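Local coordinates for protein tyrosine recombinase XerH (PDB 5JK0) that cuts and rejoins DNA at specific sites as a tyrosine recombinase and takes part in chromosome segregation, at residues L172-N177 with R303-G308; I208-M213 with V247-F252. One frame throughout, in Å; residues are numbered along the deposited sequence.

In the fold
Both contacts belong to the tyrosine recombinase catalytic domain, their centres about 19 Å apart and their nearest atoms about 7 Å apart. Contact 1 joins two loops and is partly buried, with an arginine bonded weakly to a backbone carbonyl and a threonine hydroxyl bonded to a glutamate, while the backbone of the second loop meets a DNA phosphate. Contact 2 is a buried apolar join between the end of helix 198-211 and strand 244-250, without a cross-contact hydrogen bond. Two helices tie them together: helix 178-190 follows 172-177 directly, Asn177 being its N-cap, and packs against 208-213, while helix 309-324, which follows 303-308, carries Arg313, hydrogen-bonded to the carbonyl O of Gly212.

Contact 1: residues L172-N177 with R303-G308; sequences LPTHLN and RREKNG. With nucleotides of chain G.
Leu176 CD2 lies over one face of the Arg304 guanidinium, 3.3 Å above its plane and offset toward the rim, while the carbonyl O of His175 sits at an edge of the same group. The edge bond is weak: Arg304 NH1 is 2.8 Å from His175 O, but its N-H points off line (121°). Two loops of the recombinase catalytic domain meet here, one leading into helix 178-190 and the other into helix 309-324, which carries the predicted active-site residues His310 and Arg313. The guanidinium has further anchors in Leu302 O, bonded to NE, and Glu180, salt-bridged to NH2, so several partners fix its rotation. The His175 side chain sets out away from the other loop, and its ring is held by its own chain: His175 ND1 donates, in the ring plane and almost straight, to Pro173 O at 2.6 Å.

Thr174 touches both Arg304 and Glu305. The side chains of Thr174 and Arg304 slide past each other in opposite directions, Thr174 CG2, anti to the backbone N, coming 3.8 Å from Arg304 CD; OG1, on the other branch, turns to Glu305 OE2. That hydrogen bond is modelled so short that its exact length is doubtful.

Asn307 braces the second loop, its OD1 accepting from Arg304 N on a lone pair and its ND2 donating to Arg304 O from above the carbonyl plane. The loop meets the DNA with both backbone and side chain in the pre-cleavage complex. Lys306 lays its CD 3.5 Å from OP1 of DA24 of chain G, and Gly308 CA approaches OP1 of DC23 of chain G to 3.3 Å. One phosphate oxygen is gripped directly: Asn307 N donates to OP2 of DA24 of chain G at 3.2 Å, with the N-H pointing straight at it (178°).

Contact 2: residues I208-M213 with V247-F252; sequences IVFTGM and VMLKAF
Val247 opens the contact with CG2, which meets Met213 CE at 4.0 Å where the two side chains cross at about a right angle. The methionine CG stands between the backbone N and the carbonyl carbon, the chain is extended at chi2, and it bends at chi3 (65°), which brings the methyl group to the valine. The same Val247 CG2 also lies 4.2 Å from Thr211 CG2. Met248 starts its side chain away from the helix and offers little more than its carbonyl O to the threonine methyl. Leu249 returns to the helix side: CB touches Thr211 CG2, and Leu249 CD1 reaches Phe210 CB at 3.6 Å, approaching the ring obliquely.

Strand 244-250 is an outer strand of the antiparallel sheet of the catalytic domain, paired through Val247 and Leu249 with Ile235 and Tyr233. Its inward residues thus rest on the C-terminal end of helix 198-211, where Gly212, at positive phi, follows the last helical residue. Phe210 is also stacked on His253, and Trp360 of the third subunit meets its ring edge-to-face.

Methyl and methylene groups make up nearly all of this interface. The one hydroxyl, Thr211 OG1, is satisfied by Ile207 O within the helix, leaving CG2 to the strand; shape and burial rather than directed bonds therefore join helix to sheet, immediately before the predicted catalytic Arg214.

Contact 1: residues L172-N177 with R303-G308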
loop_
_atom_site.group_PDB
_atom_site.type_symbol
_atom_site.label_atom_id
_atom_site.label_comp_id
_atom_site.label_asym_id
_atom_site.label_seq_id
_atom_site.Cartn_x
_atom_site.Cartn_y
_atom_site.Cartn_z
ATOM N N LEU D 172 -11.558 8.474 -12.395
ATOM C CA LEU D 172 -12.072 9.829 -12.549
ATOM C C LEU D 172 -13.428 9.977 -11.859
ATOM O O LEU D 172 -14.322 9.157 -12.063
ATOM C CB LEU D 172 -12.185 10.187 -14.034
ATOM C CG LEU D 172 -12.147 11.670 -14.407
ATOM C CD1 LEU D 172 -10.849 12.301 -13.936
ATOM C CD2 LEU D 172 -12.309 11.845 -15.908
ATOM N N PRO D 173 -13.578 11.025 -11.031
ATOM C CA PRO D 173 -14.811 11.283 -10.276
ATOM C C PRO D 173 -16.032 11.479 -11.173
ATOM O O PRO D 173 -15.882 11.755 -12.363
ATOM C CB PRO D 173 -14.490 12.573 -9.513
ATOM C CG PRO D 173 -13.004 12.601 -9.423
ATOM C CD PRO D 173 -12.522 11.998 -10.707
ATOM N N THR D 174 -17.223 11.333 -10.596
ATOM C CA THR D 174 -18.474 11.501 -11.331
ATOM C C THR D 174 -18.561 12.894 -11.947
ATOM O O THR D 174 -18.296 13.893 -11.276
ATOM C CB THR D 174 -19.699 11.267 -10.424
ATOM O OG1 THR D 174 -19.614 9.967 -9.826
ATOM C CG2 THR D 174 -20.989 11.368 -11.224
ATOM N N HIS D 175 -18.933 12.954 -13.222
ATOM C CA HIS D 175 -18.950 14.216 -13.951
ATOM C C HIS D 175 -19.793 14.149 -15.220
ATOM O O HIS D 175 -20.264 13.081 -15.615
ATOM C CB HIS D 175 -17.524 14.629 -14.317
ATOM C CG HIS D 175 -16.853 13.683 -15.263
ATOM N ND1 HIS D 175 -16.234 12.525 -14.844
ATOM C CD2 HIS D 175 -16.715 13.716 -16.609
ATOM C CE1 HIS D 175 -15.738 11.890 -15.890
ATOM N NE2 HIS D 175 -16.016 12.592 -16.973
ATOM N N LEU D 176 -19.969 15.303 -15.853
ATOM C CA LEU D 176 -20.640 15.390 -17.143
ATOM C C LEU D 176 -19.638 15.818 -18.209
ATOM O O LEU D 176 -18.849 16.735 -17.985
ATOM C CB LEU D 176 -21.803 16.384 -17.088
ATOM C CG LEU D 176 -22.858 16.194 -15.997
ATOM C CD1 LEU D 176 -23.831 17.365 -15.990
ATOM C CD2 LEU D 176 -23.600 14.885 -16.190
ATOM N N ASN D 177 -19.662 15.160 -19.363
ATOM C CA ASN D 177 -18.783 15.549 -20.460
ATOM C C ASN D 177 -19.300 16.806 -21.153
ATOM O O ASN D 177 -20.291 17.395 -20.721
ATOM C CB ASN D 177 -18.623 14.403 -21.466
ATOM C CG ASN D 177 -19.952 13.876 -21.979
ATOM O OD1 ASN D 177 -20.854 14.641 -22.318
ATOM N ND2 ASN D 177 -20.075 12.556 -22.039
ATOM N N ARG D 303 -29.200 11.644 -14.571
ATOM C CA ARG D 303 -29.093 11.130 -13.208
ATOM C C ARG D 303 -28.016 10.056 -13.084
ATOM O O ARG D 303 -27.953 9.132 -13.894
ATOM C CB ARG D 303 -30.440 10.572 -12.745
ATOM C CG ARG D 303 -30.423 10.018 -11.332
ATOM C CD ARG D 303 -31.815 9.620 -10.872
ATOM N NE ARG D 303 -31.815 9.170 -9.484
ATOM C CZ ARG D 303 -31.883 9.983 -8.435
ATOM N NH1 ARG D 303 -31.954 11.296 -8.612
ATOM N NH2 ARG D 303 -31.876 9.484 -7.206
ATOM N N ARG D 304 -27.172 10.184 -12.065
ATOM C CA ARG D 304 -26.075 9.246 -11.864
ATOM C C ARG D 304 -25.655 9.156 -10.397
ATOM O O ARG D 304 -26.447 9.441 -9.500
ATOM C CB ARG D 304 -24.881 9.637 -12.737
ATOM C CG ARG D 304 -24.505 11.106 -12.662
ATOM C CD ARG D 304 -23.656 11.503 -13.857
ATOM N NE ARG D 304 -24.386 11.342 -15.111
ATOM C CZ ARG D 304 -23.834 11.437 -16.316
ATOM N NH1 ARG D 304 -22.537 11.686 -16.437
ATOM N NH2 ARG D 304 -24.577 11.278 -17.403
ATOM N N GLU D 305 -24.406 8.760 -10.168
ATOM C CA GLU D 305 -23.904 8.490 -8.821
ATOM C C GLU D 305 -23.962 9.717 -7.918
ATOM O O GLU D 305 -24.301 9.618 -6.738
ATOM C CB GLU D 305 -22.468 7.969 -8.887
ATOM C CG GLU D 305 -22.218 6.994 -10.019
ATOM C CD GLU D 305 -21.630 7.664 -11.248
ATOM O OE1 GLU D 305 -22.312 7.699 -12.294
ATOM O OE2 GLU D 305 -20.480 8.146 -11.168
ATOM N N LYS D 306 -23.619 10.872 -8.477
ATOM C CA LYS D 306 -23.699 12.132 -7.748
ATOM C C LYS D 306 -24.485 13.145 -8.569
ATOM O O LYS D 306 -24.242 13.305 -9.764
ATOM C CB LYS D 306 -22.302 12.669 -7.430
ATOM C CG LYS D 306 -21.450 11.740 -6.576
ATOM C CD LYS D 306 -22.044 11.551 -5.189
ATOM C CE LYS D 306 -21.154 10.668 -4.330
ATOM N NZ LYS D 306 -21.728 10.442 -2.975
ATOM N N ASN D 307 -25.429 13.826 -7.927
ATOM C CA ASN D 307 -26.301 14.753 -8.637
ATOM C C ASN D 307 -26.344 16.137 -8.000
ATOM O O ASN D 307 -27.377 16.805 -8.023
ATOM C CB ASN D 307 -27.717 14.179 -8.721
ATOM C CG ASN D 307 -27.744 12.774 -9.293
ATOM O OD1 ASN D 307 -27.603 12.581 -10.500
ATOM N ND2 ASN D 307 -27.932 11.785 -8.426
ATOM N N GLY D 308 -25.219 16.569 -7.442
ATOM C CA GLY D 308 -25.152 17.858 -6.780
ATOM C C GLY D 308 -24.280 18.867 -7.500
ATOM O O GLY D 308 -23.808 18.619 -8.609
ATOM P P DA G 24 -25.657 12.366 -3.693
ATOM O OP1 DA G 24 -25.311 10.971 -4.040
ATOM O OP2 DA G 24 -25.839 13.361 -4.771
ATOM O "O5'" DA G 24 -26.975 12.358 -2.782
ATOM C "C5'" DA G 24 -27.088 11.418 -1.722
ATOM C "C4'" DA G 24 -28.217 11.777 -0.768
ATOM O "O4'" DA G 24 -27.842 12.916 0.052
ATOM C "C3'" DA G 24 -29.556 12.153 -1.423
ATOM O "O3'" DA G 24 -30.601 11.443 -0.777
ATOM C "C2'" DA G 24 -29.668 13.652 -1.137
ATOM C "C1'" DA G 24 -28.983 13.712 0.213
ATOM N N9 DA G 24 -28.592 15.053 0.639
ATOM C C8 DA G 24 -28.238 16.109 -0.156
ATOM N N7 DA G 24 -27.942 17.199 0.515
ATOM C C5 DA G 24 -28.116 16.831 1.841
ATOM C C6 DA G 24 -27.963 17.536 3.051
ATOM N N6 DA G 24 -27.580 18.815 3.116
ATOM N N1 DA G 24 -28.216 16.871 4.198
ATOM C C2 DA G 24 -28.597 15.590 4.132
ATOM N N3 DA G 24 -28.779 14.825 3.058
ATOM C C4 DA G 24 -28.518 15.513 1.933
ATOM P P DC G 23 -23.002 18.472 -2.938
ATOM O OP1 DC G 23 -22.882 18.347 -4.408
ATOM O OP2 DC G 23 -23.973 19.434 -2.369
ATOM O "O5'" DC G 23 -23.317 17.024 -2.337
ATOM C "C5'" DC G 23 -22.421 15.947 -2.586
ATOM C "C4'" DC G 23 -22.968 14.642 -2.033
ATOM O "O4'" DC G 23 -22.971 14.691 -0.584
ATOM C "C3'" DC G 23 -24.398 14.309 -2.452
ATOM O "O3'" DC G 23 -24.515 12.914 -2.706
ATOM C "C2'" DC G 23 -25.223 14.732 -1.238
ATOM C "C1'" DC G 23 -24.267 14.426 -0.094
ATOM N N1 DC G 23 -24.486 15.271 1.116
ATOM C C2 DC G 23 -24.942 14.683 2.301
ATOM O O2 DC G 23 -25.164 13.466 2.323
ATOM N N3 DC G 23 -25.128 15.466 3.393
ATOM C C4 DC G 23 -24.873 16.774 3.329
ATOM N N4 DC G 23 -25.072 17.505 4.431
ATOM C C5 DC G 23 -24.409 17.392 2.131
ATOM C C6 DC G 23 -24.230 16.610 1.060
#

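Contact 2: residues I208-M213 with V247-F252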
loop_
_atom_site.group_PDB
_atom_site.type_symbol
_atom_site.label_atom_id
_atom_site.label_comp_id
_atom_site.label_asym_id
_atom_site.label_seq_id
_atom_site.Cartn_x
_atom_site.Cartn_y
_atom_site.Cartn_z
ATOM N N ILE D 208 -22.163 28.560 -10.990
ATOM C CA ILE D 208 -21.463 27.370 -10.517
ATOM C C ILE D 208 -20.942 26.530 -11.681
ATOM O O ILE D 208 -19.801 26.069 -11.663
ATOM C CB ILE D 208 -22.376 26.499 -9.629
ATOM C CG1 ILE D 208 -22.724 27.245 -8.339
ATOM C CG2 ILE D 208 -21.707 25.171 -9.305
ATOM C CD1 ILE D 208 -23.547 26.430 -7.369
ATOM N N VAL D 209 -21.781 26.342 -12.696
ATOM C CA VAL D 209 -21.416 25.534 -13.856
ATOM C C VAL D 209 -20.211 26.107 -14.600
ATOM O O VAL D 209 -19.281 25.378 -14.948
ATOM C CB VAL D 209 -22.596 25.405 -14.843
ATOM C CG1 VAL D 209 -22.159 24.682 -16.110
ATOM C CG2 VAL D 209 -23.761 24.680 -14.188
ATOM N N PHE D 210 -20.223 27.416 -14.828
ATOM C CA PHE D 210 -19.197 28.057 -15.644
ATOM C C PHE D 210 -17.888 28.320 -14.896
ATOM O O PHE D 210 -16.822 28.357 -15.508
ATOM C CB PHE D 210 -19.727 29.374 -16.217
ATOM C CG PHE D 210 -20.781 29.197 -17.273
ATOM C CD1 PHE D 210 -20.510 28.480 -18.427
ATOM C CD2 PHE D 210 -22.036 29.763 -17.121
ATOM C CE1 PHE D 210 -21.477 28.318 -19.403
ATOM C CE2 PHE D 210 -23.007 29.606 -18.094
ATOM C CZ PHE D 210 -22.725 28.883 -19.237
ATOM N N THR D 211 -17.966 28.506 -13.582
ATOM C CA THR D 211 -16.773 28.813 -12.796
ATOM C C THR D 211 -16.253 27.594 -12.040
ATOM O O THR D 211 -15.050 27.456 -11.822
ATOM C CB THR D 211 -17.038 29.947 -11.786
ATOM O OG1 THR D 211 -18.090 29.563 -10.892
ATOM C CG2 THR D 211 -17.432 31.225 -12.511
ATOM N N GLY D 212 -17.163 26.715 -11.637
ATOM C CA GLY D 212 -16.786 25.511 -10.921
ATOM C C GLY D 212 -16.487 25.759 -9.455
ATOM O O GLY D 212 -15.823 24.951 -8.808
ATOM N N MET D 213 -16.970 26.880 -8.927
ATOM C CA MET D 213 -16.769 27.200 -7.518
ATOM C C MET D 213 -17.627 26.294 -6.639
ATOM O O MET D 213 -18.635 25.749 -7.093
ATOM C CB MET D 213 -17.088 28.674 -7.243
ATOM C CG MET D 213 -18.557 29.045 -7.382
ATOM S SD MET D 213 -18.887 30.769 -6.955
ATOM C CE MET D 213 -17.969 31.623 -8.234
ATOM N N VAL D 247 -12.038 34.334 -9.743
ATOM C CA VAL D 247 -12.443 33.560 -10.907
ATOM C C VAL D 247 -12.964 34.511 -11.979
ATOM O O VAL D 247 -13.476 35.589 -11.669
ATOM C CB VAL D 247 -13.527 32.515 -10.563
ATOM C CG1 VAL D 247 -12.964 31.444 -9.641
ATOM C CG2 VAL D 247 -14.740 33.186 -9.936
ATOM N N MET D 248 -12.824 34.119 -13.240
ATOM C CA MET D 248 -13.298 34.948 -14.339
ATOM C C MET D 248 -14.414 34.252 -15.108
ATOM O O MET D 248 -14.444 33.027 -15.212
ATOM C CB MET D 248 -12.147 35.307 -15.280
ATOM C CG MET D 248 -11.076 36.174 -14.637
ATOM S SD MET D 248 -9.792 36.687 -15.794
ATOM C CE MET D 248 -10.735 37.710 -16.921
ATOM N N LEU D 249 -15.334 35.049 -15.641
ATOM C CA LEU D 249 -16.490 34.530 -16.357
ATOM C C LEU D 249 -16.957 35.525 -17.414
ATOM O O LEU D 249 -17.132 36.709 -17.124
ATOM C CB LEU D 249 -17.624 34.214 -15.378
ATOM C CG LEU D 249 -19.004 33.892 -15.955
ATOM C CD1 LEU D 249 -18.926 32.755 -16.956
ATOM C CD2 LEU D 249 -19.978 33.554 -14.838
ATOM N N LYS D 250 -17.148 35.039 -18.638
ATOM C CA LYS D 250 -17.613 35.883 -19.734
ATOM C C LYS D 250 -18.964 36.511 -19.408
ATOM O O LYS D 250 -19.856 35.851 -18.875
ATOM C CB LYS D 250 -17.696 35.078 -21.033
ATOM C CG LYS D 250 -16.341 34.676 -21.593
ATOM C CD LYS D 250 -16.474 33.991 -22.944
ATOM C CE LYS D 250 -15.112 33.736 -23.570
ATOM N NZ LYS D 250 -15.224 33.096 -24.909
ATOM N N ALA D 251 -19.102 37.792 -19.735
ATOM C CA ALA D 251 -20.253 38.586 -19.315
ATOM C C ALA D 251 -21.582 38.085 -19.875
ATOM O O ALA D 251 -22.574 38.018 -19.150
ATOM C CB ALA D 251 -20.043 40.041 -19.707
ATOM N N PHE D 252 -21.600 37.722 -21.154
ATOM C CA PHE D 252 -22.849 37.384 -21.837
ATOM C C PHE D 252 -23.531 36.133 -21.281
ATOM O O PHE D 252 -24.670 35.832 -21.635
ATOM C CB PHE D 252 -22.598 37.209 -23.338
ATOM C CG PHE D 252 -21.831 35.964 -23.688
ATOM C CD1 PHE D 252 -20.449 35.940 -23.609
ATOM C CD2 PHE D 252 -22.493 34.819 -24.104
ATOM C CE1 PHE D 252 -19.743 34.798 -23.933
ATOM C CE2 PHE D 252 -21.792 33.674 -24.428
ATOM C CZ PHE D 252 -20.415 33.664 -24.342
#